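Local structure of cell division GTPase FtsZ, diverged (Clostridium botulinum C, 3V3T) at residues A10-G15 / G100-G105; K62-A67 / I106-L111; M140-C145 / Q295-I300; N147-S152 / K157-Y162. The protein belongs to the tubulin/FtsZ family of GTPases, as a diverged, TubZ-like relative of the cell-division protein FtsZ. The protein carries 1 engineered substitution. One frame throughout, in Å; residues are numbered along the deposited sequence.

Overall arrangement
Contacts 1, 2 and 4 lie wholly within the Rossmann-like tubulin/FtsZ GTPase domain; contact 3 ties helix 136-152 of that domain to the late helix 291-306. Contacts 1 and 2 share helix 101-117 and have centres about 7 Å apart, their segments alternating along the chain. Contacts 3 and 4 come later, on successive parts of helix 136-152, their centres about 15 Å apart, and both segments of contact 4 fall between the two of contact 3. Contacts 1 and 4 both reach the central sheet, through strands 7-11 and 160-165. R64 joins contact 2 to all the others, by polar bonds to contacts 1 and 4 and packing to contact 3, and so links helices 64-71, 101-117 and 136-152.

Contact 1: residues A10-G15 / G100-G105; sequences APIGQG and GGAGSG. Engineered in segment 100-105: A102 (natural residue Thr).
I12 and G13 lie against A102 and G103, where the loop after strand 7-11 meets the first turn of helix 101-117. The closest approach is between backbones: I12 O sits 3.5 Å from G103 CA. With CG1 beside the backbone N (chi1 -67°), the branch methyl CG2 of I12 is left anti to that N and touches A102 O at 3.8 Å. G13 CA stands 4.2 Å from A102 CB, the methyl of an engineered residue, naturally Thr. With no side chain on either G13 or G103, their CA atoms come to 4.9 Å. G13, at the N-cap of helix 14-26, has a positive phi of 93°, readily adopted by glycine.

Farther out, the turn of 100-105 is closed by S104 N bonding G100 O at 2.6 Å. Backbone bonds from I12 to V95 and from G13 to I35 fix the loop to its neighbouring strands, while the I12 side chain also packs on F94, I106 and T107. Apart from its engineered residue, GGAGSG corresponds to the glycine-rich signature motif of tubulin and FtsZ. The contact rests on van der Waals packing alone, so two glycine-rich backbones fit by shape rather than by polar bonds.

Contact 2: residues K62-A67 / I106-L111; sequences KERKKA and ITPPIL
A67 on helix 64-71 turns its CB to I106 on helix 101-117, two neighbouring helices of the Rossmann-like GTPase domain of the tubulin/FtsZ family. I106 reaches across end-on: CG1 is beside its backbone N and the chain is extended at chi2 (166°), which carries CD1 forward to within 3.7 Å of A67 CB. The same methyl lies 3.5 Å from A67 O, so it spans the methyl and the carbonyl of one residue, and CG1 follows behind at 3.9 Å from that oxygen.

R64, one turn earlier, runs alongside rather than pointing in. Its chi1 of 97° is away from the usual staggered values, and a bend at chi3 brings the guanidinium round to P108, which meets it at the edge, near its plane. This is a loose touch, 4.5 Å between R64 NH2 and P108 CG. NH2 is held by a hydrogen bond to S104 O and a salt bridge to D148 OD2, and the R64 side chain also packs on N141 and A144 of helix 136-152. The consecutive prolines P108 and P109 have no N-H to give to the preceding turn, and the helix kinks there; regular bonding is found again where L111 N meets T107 O at 2.9 Å.

Contact 3: residues M140-C145 / Q295-I300; sequences MNAIAC and QMMNEI
M297 packs lengthwise against A142 and I143, its side chain sliding past that of I143 in the opposite direction. Its CB, directed at the facing helix, lies 4.0 Å from I143 CD1 and little farther from I143 CG1. From there the chain runs out extended at chi2 (-175°), carrying SD past the isoleucine to 3.7 Å from A142 CB. A bend at chi3 (-56°) then turns the terminal methyl back: M297 CE sits 3.5 Å from I143 CD1 and 3.6 Å from I143 CG1, and also rests 3.8 Å from A142 CB. CB and CE both lie on one side of I143, and the sulfur, between them along the chain, faces the alanine methyl.

The two helices involved belong to distant parts of the chain. Helix 136-152 comes from the Rossmann-like GTPase domain and helix 291-306 from the end of the modelled chain; the short segments run roughly antiparallel at 151°, their axes 9.6 Å apart at closest approach. P130 and H139 also pack on M297, and A142 meets M98 and P130. On the more open flank, N298 crosses I143 at about a right angle, bringing its amide nitrogen ND2 to 3.9 Å from I143 CD1 in plain van der Waals contact.

Contact 4: residues N147-S152 / K157-Y162; sequences NDIMRS and KDISIY
D148 OD1 takes a salt bridge from R151 NH2 one turn later on the same helix, at 3.0 Å and with an N-H...O angle of 163°. The acceptor lies practically in the guanidinium plane, so the bond is straight on the donor side, though it meets OD1 nearly along its C-O bond and so between the lone pairs; N147 O sits over one face of the guanidinium. The other carboxylate oxygen, D148 OD2, pairs with R64 NH2, so this aspartate is shared by two arginines.

Across the contact itself the meeting is apolar. I149 points its CB at the strand side, and its CG2 lies 4.0 Å from I159 CD1, the two side chains crossing at about a right angle. In I159, CG1 sits between the backbone N and the carbonyl carbon (chi1 64°), and CD1 extends from it towards the helix. M150 starts out in the other direction: its CB points away, but bends at chi2 and chi3 double the chain back until CE is 3.7 Å from I161 CD1. I159 and I161, two residues apart, both direct their CB at the helix.

These segments close the beta-alpha-beta unit of strand 122-129, helix 136-152 and strand 160-165. F125 packs on both I149 and I159, while K115 joins the helix end to the approach to the strand by bonding S152 O and pairing with D158 OD2. The chemistry is thus divided: methyl groups, that of M150 among them, seat the helix on the strand, and D148, with R64 and R151, ties it to helix 64-71.

Contact 1: residues A10-G15 / G100-G105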
loop_
_atom_site.group_PDB
_atom_site.type_symbol
_atom_site.label_atom_id
_atom_site.label_comp_id
_atom_site.label_asym_id
_atom_site.label_seq_id
_atom_site.Cartn_x
_atom_site.Cartn_y
_atom_site.Cartn_z
ATOM N N ALA A 10 0.318 8.926 5.774
ATOM C CA ALA A 10 1.240 9.999 5.482
ATOM C C ALA A 10 1.664 9.906 4.029
ATOM O O ALA A 10 2.745 9.404 3.720
ATOM C CB ALA A 10 2.441 9.927 6.398
ATOM N N PRO A 11 0.798 10.371 3.120
ATOM C CA PRO A 11 1.200 10.451 1.713
ATOM C C PRO A 11 2.299 11.493 1.575
ATOM O O PRO A 11 2.264 12.529 2.250
ATOM C CB PRO A 11 -0.072 10.908 1.005
ATOM C CG PRO A 11 -0.854 11.615 2.065
ATOM C CD PRO A 11 -0.534 10.946 3.366
ATOM N N ILE A 12 3.279 11.201 0.727
ATOM C CA ILE A 12 4.411 12.087 0.524
ATOM C C ILE A 12 4.608 12.275 -0.969
ATOM O O ILE A 12 4.883 11.313 -1.698
ATOM C CB ILE A 12 5.703 11.510 1.162
ATOM C CG1 ILE A 12 5.563 11.477 2.690
ATOM C CG2 ILE A 12 6.937 12.315 0.726
ATOM C CD1 ILE A 12 6.761 10.959 3.406
ATOM N N GLY A 13 4.456 13.515 -1.426
ATOM C CA GLY A 13 4.543 13.814 -2.846
ATOM C C GLY A 13 3.192 13.788 -3.547
ATOM O O GLY A 13 2.161 13.489 -2.940
ATOM N N GLN A 14 3.201 14.085 -4.840
ATOM C CA GLN A 14 1.964 14.250 -5.592
ATOM C C GLN A 14 1.159 12.939 -5.709
ATOM O O GLN A 14 -0.008 12.881 -5.313
ATOM C CB GLN A 14 2.282 14.808 -6.977
ATOM C CG GLN A 14 1.077 15.337 -7.723
ATOM C CD GLN A 14 1.435 15.775 -9.136
ATOM O OE1 GLN A 14 1.732 14.950 -10.005
ATOM N NE2 GLN A 14 1.416 17.078 -9.366
ATOM N N GLY A 15 1.789 11.895 -6.247
ATOM C CA GLY A 15 1.114 10.628 -6.488
ATOM C C GLY A 15 0.501 10.024 -5.235
ATOM O O GLY A 15 -0.669 9.648 -5.226
ATOM N N GLY A 100 8.404 9.235 -8.109
ATOM C CA GLY A 100 8.369 10.665 -7.810
ATOM C C GLY A 100 9.551 11.151 -6.981
ATOM O O GLY A 100 10.022 10.440 -6.085
ATOM N N GLY A 101 10.029 12.358 -7.280
ATOM C CA GLY A 101 11.132 12.977 -6.555
ATOM C C GLY A 101 10.983 12.948 -5.037
ATOM O O GLY A 101 11.790 12.335 -4.335
ATOM N N ALA A 102 9.950 13.599 -4.513
ATOM C CA ALA A 102 9.747 13.630 -3.066
ATOM C C ALA A 102 9.393 12.254 -2.535
ATOM O O ALA A 102 9.943 11.796 -1.529
ATOM C CB ALA A 102 8.670 14.622 -2.700
ATOM N N GLY A 103 8.469 11.595 -3.224
ATOM C CA GLY A 103 7.992 10.291 -2.816
ATOM C C GLY A 103 9.114 9.280 -2.714
ATOM O O GLY A 103 9.226 8.558 -1.726
ATOM N N SER A 104 9.944 9.217 -3.743
ATOM C CA SER A 104 11.068 8.297 -3.727
ATOM C C SER A 104 12.163 8.705 -2.720
ATOM O O SER A 104 12.765 7.856 -2.074
ATOM C CB SER A 104 11.671 8.197 -5.124
ATOM O OG SER A 104 12.939 7.570 -5.084
ATOM N N GLY A 105 12.431 9.998 -2.598
ATOM C CA GLY A 105 13.577 10.441 -1.827
ATOM C C GLY A 105 13.337 10.676 -0.346
ATOM O O GLY A 105 14.223 10.488 0.475
#

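Contact 2: residues K62-A67 / I106-L111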
loop_
_atom_site.group_PDB
_atom_site.type_symbol
_atom_site.label_atom_id
_atom_site.label_comp_id
_atom_site.label_asym_id
_atom_site.label_seq_id
_atom_site.Cartn_x
_atom_site.Cartn_y
_atom_site.Cartn_z
ATOM N N LYS A 62 10.007 15.531 -9.131
ATOM C CA LYS A 62 10.714 14.565 -9.971
ATOM C C LYS A 62 12.176 14.335 -9.559
ATOM O O LYS A 62 12.720 13.248 -9.766
ATOM C CB LYS A 62 10.645 14.986 -11.440
ATOM C CG LYS A 62 9.294 14.746 -12.090
ATOM C CD LYS A 62 9.113 13.284 -12.464
ATOM C CE LYS A 62 7.822 13.081 -13.240
ATOM N NZ LYS A 62 7.852 11.829 -14.043
ATOM N N GLU A 63 12.809 15.356 -8.985
ATOM C CA GLU A 63 14.214 15.261 -8.576
ATOM C C GLU A 63 14.362 14.864 -7.102
ATOM O O GLU A 63 14.170 15.695 -6.209
ATOM C CB GLU A 63 14.937 16.589 -8.834
ATOM C CG GLU A 63 15.267 16.850 -10.291
ATOM C CD GLU A 63 16.513 16.114 -10.742
ATOM O OE1 GLU A 63 17.315 15.707 -9.873
ATOM O OE2 GLU A 63 16.692 15.942 -11.966
ATOM N N ARG A 64 14.711 13.602 -6.851
ATOM C CA ARG A 64 14.791 13.095 -5.478
ATOM C C ARG A 64 15.988 13.684 -4.724
ATOM O O ARG A 64 15.952 13.806 -3.499
ATOM C CB ARG A 64 14.799 11.557 -5.442
ATOM C CG ARG A 64 16.178 10.922 -5.337
ATOM C CD ARG A 64 16.138 9.403 -5.544
ATOM N NE ARG A 64 15.445 8.671 -4.479
ATOM C CZ ARG A 64 16.047 8.125 -3.420
ATOM N NH1 ARG A 64 17.365 8.238 -3.267
ATOM N NH2 ARG A 64 15.329 7.468 -2.512
ATOM N N LYS A 65 17.032 14.063 -5.458
ATOM C CA LYS A 65 18.192 14.720 -4.858
ATOM C C LYS A 65 17.792 16.044 -4.211
ATOM O O LYS A 65 18.310 16.413 -3.154
ATOM C CB LYS A 65 19.274 14.979 -5.909
ATOM C CG LYS A 65 19.773 13.739 -6.634
ATOM C CD LYS A 65 20.826 14.108 -7.677
ATOM C CE LYS A 65 21.451 12.874 -8.322
ATOM N NZ LYS A 65 22.559 13.220 -9.266
ATOM N N LYS A 66 16.872 16.754 -4.863
ATOM C CA LYS A 66 16.406 18.058 -4.389
ATOM C C LYS A 66 15.346 17.934 -3.297
ATOM O O LYS A 66 15.380 18.666 -2.307
ATOM C CB LYS A 66 15.863 18.900 -5.549
ATOM C CG LYS A 66 16.931 19.528 -6.425
ATOM C CD LYS A 66 16.291 20.316 -7.552
ATOM C CE LYS A 66 17.326 20.890 -8.498
ATOM N NZ LYS A 66 16.661 21.568 -9.644
ATOM N N ALA A 67 14.400 17.019 -3.490
ATOM C CA ALA A 67 13.413 16.719 -2.459
ATOM C C ALA A 67 14.113 16.464 -1.127
ATOM O O ALA A 67 13.808 17.106 -0.117
ATOM C CB ALA A 67 12.572 15.508 -2.863
ATOM N N ILE A 106 12.128 11.094 -0.008
ATOM C CA ILE A 106 11.819 11.506 1.351
ATOM C C ILE A 106 11.167 10.396 2.162
ATOM O O ILE A 106 11.384 10.311 3.364
ATOM C CB ILE A 106 10.945 12.783 1.338
ATOM C CG1 ILE A 106 11.772 13.954 0.812
ATOM C CG2 ILE A 106 10.413 13.102 2.713
ATOM C CD1 ILE A 106 10.944 15.169 0.433
ATOM N N THR A 107 10.395 9.522 1.510
ATOM C CA THR A 107 9.630 8.520 2.244
ATOM C C THR A 107 10.504 7.514 3.014
ATOM O O THR A 107 10.194 7.174 4.150
ATOM C CB THR A 107 8.688 7.720 1.328
ATOM O OG1 THR A 107 7.921 8.613 0.524
ATOM C CG2 THR A 107 7.741 6.847 2.157
ATOM N N PRO A 108 11.559 6.984 2.377
ATOM C CA PRO A 108 12.348 5.976 3.093
ATOM C C PRO A 108 12.990 6.519 4.384
ATOM O O PRO A 108 12.860 5.898 5.432
ATOM C CB PRO A 108 13.419 5.573 2.069
ATOM C CG PRO A 108 12.774 5.818 0.749
ATOM C CD PRO A 108 11.951 7.083 0.959
ATOM N N PRO A 109 13.655 7.678 4.321
ATOM C CA PRO A 109 14.244 8.145 5.577
ATOM C C PRO A 109 13.189 8.404 6.646
ATOM O O PRO A 109 13.366 7.978 7.786
ATOM C CB PRO A 109 14.939 9.460 5.190
ATOM C CG PRO A 109 15.106 9.404 3.714
ATOM C CD PRO A 109 13.982 8.551 3.180
ATOM N N ILE A 110 12.107 9.089 6.295
ATOM C CA ILE A 110 11.089 9.410 7.298
ATOM C C ILE A 110 10.482 8.155 7.905
ATOM O O ILE A 110 10.295 8.068 9.117
ATOM C CB ILE A 110 9.986 10.325 6.750
ATOM C CG1 ILE A 110 10.583 11.661 6.328
ATOM C CG2 ILE A 110 8.971 10.618 7.819
ATOM C CD1 ILE A 110 9.547 12.725 6.108
ATOM N N LEU A 111 10.203 7.168 7.064
ATOM C CA LEU A 111 9.705 5.883 7.548
ATOM C C LEU A 111 10.755 5.178 8.429
ATOM O O LEU A 111 10.449 4.733 9.531
ATOM C CB LEU A 111 9.284 5.026 6.364
ATOM C CG LEU A 111 9.000 3.532 6.439
ATOM C CD1 LEU A 111 8.121 3.200 7.610
ATOM C CD2 LEU A 111 8.305 3.161 5.139
#

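Contact 3: residues M140-C145 / Q295-I300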
loop_
_atom_site.group_PDB
_atom_site.type_symbol
_atom_site.label_atom_id
_atom_site.label_comp_id
_atom_site.label_asym_id
_atom_site.label_seq_id
_atom_site.Cartn_x
_atom_site.Cartn_y
_atom_site.Cartn_z
ATOM N N MET A 140 14.867 4.678 -12.101
ATOM C CA MET A 140 15.975 4.771 -11.169
ATOM C C MET A 140 15.499 5.214 -9.795
ATOM O O MET A 140 15.980 4.696 -8.781
ATOM C CB MET A 140 17.070 5.696 -11.700
ATOM C CG MET A 140 17.882 5.074 -12.833
ATOM S SD MET A 140 19.297 6.095 -13.336
ATOM C CE MET A 140 20.378 5.880 -11.925
ATOM N N ASN A 141 14.554 6.158 -9.756
ATOM C CA ASN A 141 13.967 6.581 -8.480
ATOM C C ASN A 141 13.242 5.451 -7.775
ATOM O O ASN A 141 13.374 5.287 -6.564
ATOM C CB ASN A 141 12.987 7.742 -8.651
ATOM C CG ASN A 141 13.679 9.054 -8.918
ATOM O OD1 ASN A 141 14.900 9.160 -8.796
ATOM N ND2 ASN A 141 12.898 10.070 -9.287
ATOM N N ALA A 142 12.454 4.699 -8.539
ATOM C CA ALA A 142 11.648 3.617 -7.982
ATOM C C ALA A 142 12.537 2.529 -7.380
ATOM O O ALA A 142 12.282 2.036 -6.281
ATOM C CB ALA A 142 10.716 3.037 -9.057
ATOM N N ILE A 143 13.587 2.168 -8.111
ATOM C CA ILE A 143 14.578 1.213 -7.640
ATOM C C ILE A 143 15.251 1.721 -6.360
ATOM O O ILE A 143 15.348 0.997 -5.377
ATOM C CB ILE A 143 15.651 0.986 -8.712
ATOM C CG1 ILE A 143 15.111 0.092 -9.819
ATOM C CG2 ILE A 143 16.864 0.332 -8.109
ATOM C CD1 ILE A 143 14.954 -1.342 -9.368
ATOM N N ALA A 144 15.707 2.971 -6.374
ATOM C CA ALA A 144 16.378 3.552 -5.209
ATOM C C ALA A 144 15.423 3.629 -4.036
ATOM O O ALA A 144 15.800 3.405 -2.880
ATOM C CB ALA A 144 16.939 4.936 -5.541
ATOM N N CYS A 145 14.167 3.926 -4.330
ATOM C CA CYS A 145 13.173 3.993 -3.271
ATOM C C CYS A 145 12.984 2.625 -2.639
ATOM O O CYS A 145 12.955 2.470 -1.421
ATOM C CB CYS A 145 11.848 4.500 -3.825
ATOM S SG CYS A 145 10.555 4.575 -2.596
ATOM N N GLN A 295 12.633 -5.997 -9.515
ATOM C CA GLN A 295 13.922 -6.090 -10.191
ATOM C C GLN A 295 13.802 -6.024 -11.712
ATOM O O GLN A 295 14.783 -5.748 -12.398
ATOM C CB GLN A 295 14.681 -7.344 -9.753
ATOM C CG GLN A 295 15.241 -7.240 -8.334
ATOM C CD GLN A 295 15.787 -8.564 -7.802
ATOM O OE1 GLN A 295 15.594 -8.908 -6.629
ATOM N NE2 GLN A 295 16.476 -9.309 -8.663
ATOM N N MET A 296 12.608 -6.267 -12.242
ATOM C CA MET A 296 12.413 -6.166 -13.685
ATOM C C MET A 296 12.720 -4.751 -14.165
ATOM O O MET A 296 13.153 -4.548 -15.296
ATOM C CB MET A 296 10.987 -6.550 -14.076
ATOM C CG MET A 296 10.638 -7.996 -13.783
ATOM S SD MET A 296 9.199 -8.546 -14.716
ATOM C CE MET A 296 9.975 -8.930 -16.295
ATOM N N MET A 297 12.496 -3.769 -13.300
ATOM C CA MET A 297 12.790 -2.388 -13.664
ATOM C C MET A 297 14.247 -2.223 -14.105
ATOM O O MET A 297 14.553 -1.370 -14.938
ATOM C CB MET A 297 12.450 -1.440 -12.520
ATOM C CG MET A 297 10.964 -1.335 -12.232
ATOM S SD MET A 297 10.591 -0.090 -10.976
ATOM C CE MET A 297 11.583 -0.635 -9.589
ATOM N N ASN A 298 15.141 -3.047 -13.566
ATOM C CA ASN A 298 16.538 -3.018 -13.990
ATOM C C ASN A 298 16.690 -3.354 -15.465
ATOM O O ASN A 298 17.508 -2.756 -16.165
ATOM C CB ASN A 298 17.395 -3.952 -13.139
ATOM C CG ASN A 298 17.719 -3.355 -11.792
ATOM O OD1 ASN A 298 18.271 -2.260 -11.711
ATOM N ND2 ASN A 298 17.347 -4.055 -10.720
ATOM N N GLU A 299 15.885 -4.298 -15.939
ATOM C CA GLU A 299 15.910 -4.662 -17.350
ATOM C C GLU A 299 15.408 -3.508 -18.221
ATOM O O GLU A 299 15.881 -3.316 -19.338
ATOM C CB GLU A 299 15.079 -5.921 -17.596
ATOM C CG GLU A 299 15.397 -6.621 -18.907
ATOM C CD GLU A 299 15.026 -8.094 -18.883
ATOM O OE1 GLU A 299 14.323 -8.519 -17.936
ATOM O OE2 GLU A 299 15.443 -8.828 -19.806
ATOM N N ILE A 300 14.444 -2.746 -17.710
ATOM C CA ILE A 300 13.934 -1.586 -18.428
ATOM C C ILE A 300 15.017 -0.522 -18.528
ATOM O O ILE A 300 15.235 0.075 -19.582
ATOM C CB ILE A 300 12.727 -0.962 -17.708
ATOM C CG1 ILE A 300 11.634 -2.009 -17.454
ATOM C CG2 ILE A 300 12.212 0.234 -18.494
ATOM C CD1 ILE A 300 11.115 -2.661 -18.708
#

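Contact 4: residues N147-S152 / K157-Y162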
loop_
_atom_site.group_PDB
_atom_site.type_symbol
_atom_site.label_atom_id
_atom_site.label_comp_id
_atom_site.label_asym_id
_atom_site.label_seq_id
_atom_site.Cartn_x
_atom_site.Cartn_y
_atom_site.Cartn_z
ATOM N N ASN A 147 15.090 0.031 -2.718
ATOM C CA ASN A 147 16.297 -0.382 -2.027
ATOM C C ASN A 147 16.456 0.296 -0.672
ATOM O O ASN A 147 16.873 -0.342 0.294
ATOM C CB ASN A 147 17.525 -0.148 -2.904
ATOM C CG ASN A 147 17.674 -1.209 -3.978
ATOM O OD1 ASN A 147 17.051 -2.275 -3.902
ATOM N ND2 ASN A 147 18.511 -0.934 -4.977
ATOM N N ASP A 148 16.122 1.582 -0.596
ATOM C CA ASP A 148 16.296 2.313 0.657
ATOM C C ASP A 148 15.301 1.816 1.696
ATOM O O ASP A 148 15.624 1.715 2.886
ATOM C CB ASP A 148 16.126 3.813 0.461
ATOM C CG ASP A 148 17.280 4.447 -0.271
ATOM O OD1 ASP A 148 18.316 3.776 -0.471
ATOM O OD2 ASP A 148 17.144 5.634 -0.645
ATOM N N ILE A 149 14.090 1.498 1.246
ATOM C CA ILE A 149 13.106 0.921 2.153
ATOM C C ILE A 149 13.539 -0.469 2.651
ATOM O O ILE A 149 13.462 -0.762 3.851
ATOM C CB ILE A 149 11.690 0.951 1.539
ATOM C CG1 ILE A 149 11.161 2.389 1.579
ATOM C CG2 ILE A 149 10.736 0.029 2.284
ATOM C CD1 ILE A 149 9.783 2.562 1.014
ATOM N N MET A 150 14.022 -1.315 1.742
ATOM C CA MET A 150 14.532 -2.629 2.129
ATOM C C MET A 150 15.632 -2.503 3.187
ATOM O O MET A 150 15.582 -3.137 4.240
ATOM C CB MET A 150 15.067 -3.384 0.909
ATOM C CG MET A 150 13.976 -3.862 -0.066
ATOM S SD MET A 150 12.755 -4.983 0.691
ATOM C CE MET A 150 11.283 -3.972 0.717
ATOM N N ARG A 151 16.620 -1.662 2.904
ATOM C CA ARG A 151 17.758 -1.490 3.800
ATOM C C ARG A 151 17.363 -1.000 5.204
ATOM O O ARG A 151 18.034 -1.312 6.185
ATOM C CB ARG A 151 18.795 -0.565 3.148
ATOM C CG ARG A 151 19.881 -0.037 4.080
ATOM C CD ARG A 151 20.992 0.676 3.295
ATOM N NE ARG A 151 20.501 1.300 2.062
ATOM C CZ ARG A 151 20.815 0.878 0.835
ATOM N NH1 ARG A 151 21.630 -0.160 0.681
ATOM N NH2 ARG A 151 20.326 1.496 -0.235
ATOM N N SER A 152 16.271 -0.249 5.296
ATOM C CA SER A 152 15.821 0.326 6.568
ATOM C C SER A 152 14.777 -0.486 7.329
ATOM O O SER A 152 14.403 -0.110 8.436
ATOM C CB SER A 152 15.235 1.716 6.327
ATOM O OG SER A 152 16.222 2.603 5.831
ATOM N N LYS A 157 10.759 -6.900 6.556
ATOM C CA LYS A 157 10.261 -7.626 7.723
ATOM C C LYS A 157 9.721 -6.738 8.854
ATOM O O LYS A 157 8.977 -7.224 9.701
ATOM C CB LYS A 157 11.335 -8.560 8.296
ATOM C CG LYS A 157 11.846 -9.633 7.341
ATOM C CD LYS A 157 12.909 -10.498 8.026
ATOM C CE LYS A 157 13.778 -11.242 7.013
ATOM N NZ LYS A 157 12.964 -12.016 6.030
ATOM N N ASP A 158 10.085 -5.457 8.886
ATOM C CA ASP A 158 9.666 -4.590 9.996
ATOM C C ASP A 158 8.396 -3.774 9.705
ATOM O O ASP A 158 7.878 -3.059 10.578
ATOM C CB ASP A 158 10.793 -3.629 10.397
ATOM C CG ASP A 158 12.029 -4.347 10.915
ATOM O OD1 ASP A 158 11.890 -5.473 11.446
ATOM O OD2 ASP A 158 13.139 -3.777 10.785
ATOM N N ILE A 159 7.901 -3.865 8.480
ATOM C CA ILE A 159 6.758 -3.063 8.071
ATOM C C ILE A 159 5.833 -3.898 7.205
ATOM O O ILE A 159 6.205 -4.963 6.717
ATOM C CB ILE A 159 7.190 -1.836 7.237
ATOM C CG1 ILE A 159 7.838 -2.280 5.929
ATOM C CG2 ILE A 159 8.145 -0.918 8.036
ATOM C CD1 ILE A 159 7.880 -1.160 4.864
ATOM N N SER A 160 4.620 -3.414 7.004
ATOM C CA SER A 160 3.741 -4.074 6.059
ATOM C C SER A 160 3.810 -3.277 4.752
ATOM O O SER A 160 4.008 -2.068 4.761
ATOM C CB SER A 160 2.334 -4.187 6.626
ATOM O OG SER A 160 1.745 -2.921 6.720
ATOM N N ILE A 161 3.733 -3.963 3.624
ATOM C CA ILE A 161 3.987 -3.324 2.336
ATOM C C ILE A 161 2.801 -3.591 1.404
ATOM O O ILE A 161 2.383 -4.735 1.259
ATOM C CB ILE A 161 5.277 -3.897 1.676
ATOM C CG1 ILE A 161 6.523 -3.484 2.457
ATOM C CG2 ILE A 161 5.400 -3.442 0.221
ATOM C CD1 ILE A 161 7.804 -4.175 1.981
ATOM N N TYR A 162 2.250 -2.539 0.801
ATOM C CA TYR A 162 1.214 -2.699 -0.207
ATOM C C TYR A 162 1.837 -2.183 -1.491
ATOM O O TYR A 162 1.950 -0.980 -1.681
ATOM C CB TYR A 162 -0.039 -1.877 0.131
ATOM C CG TYR A 162 -0.689 -2.187 1.473
ATOM C CD1 TYR A 162 -1.866 -2.923 1.540
ATOM C CD2 TYR A 162 -0.135 -1.726 2.675
ATOM C CE1 TYR A 162 -2.471 -3.205 2.747
ATOM C CE2 TYR A 162 -0.740 -2.011 3.905
ATOM C CZ TYR A 162 -1.912 -2.747 3.925
ATOM O OH TYR A 162 -2.541 -3.048 5.102
#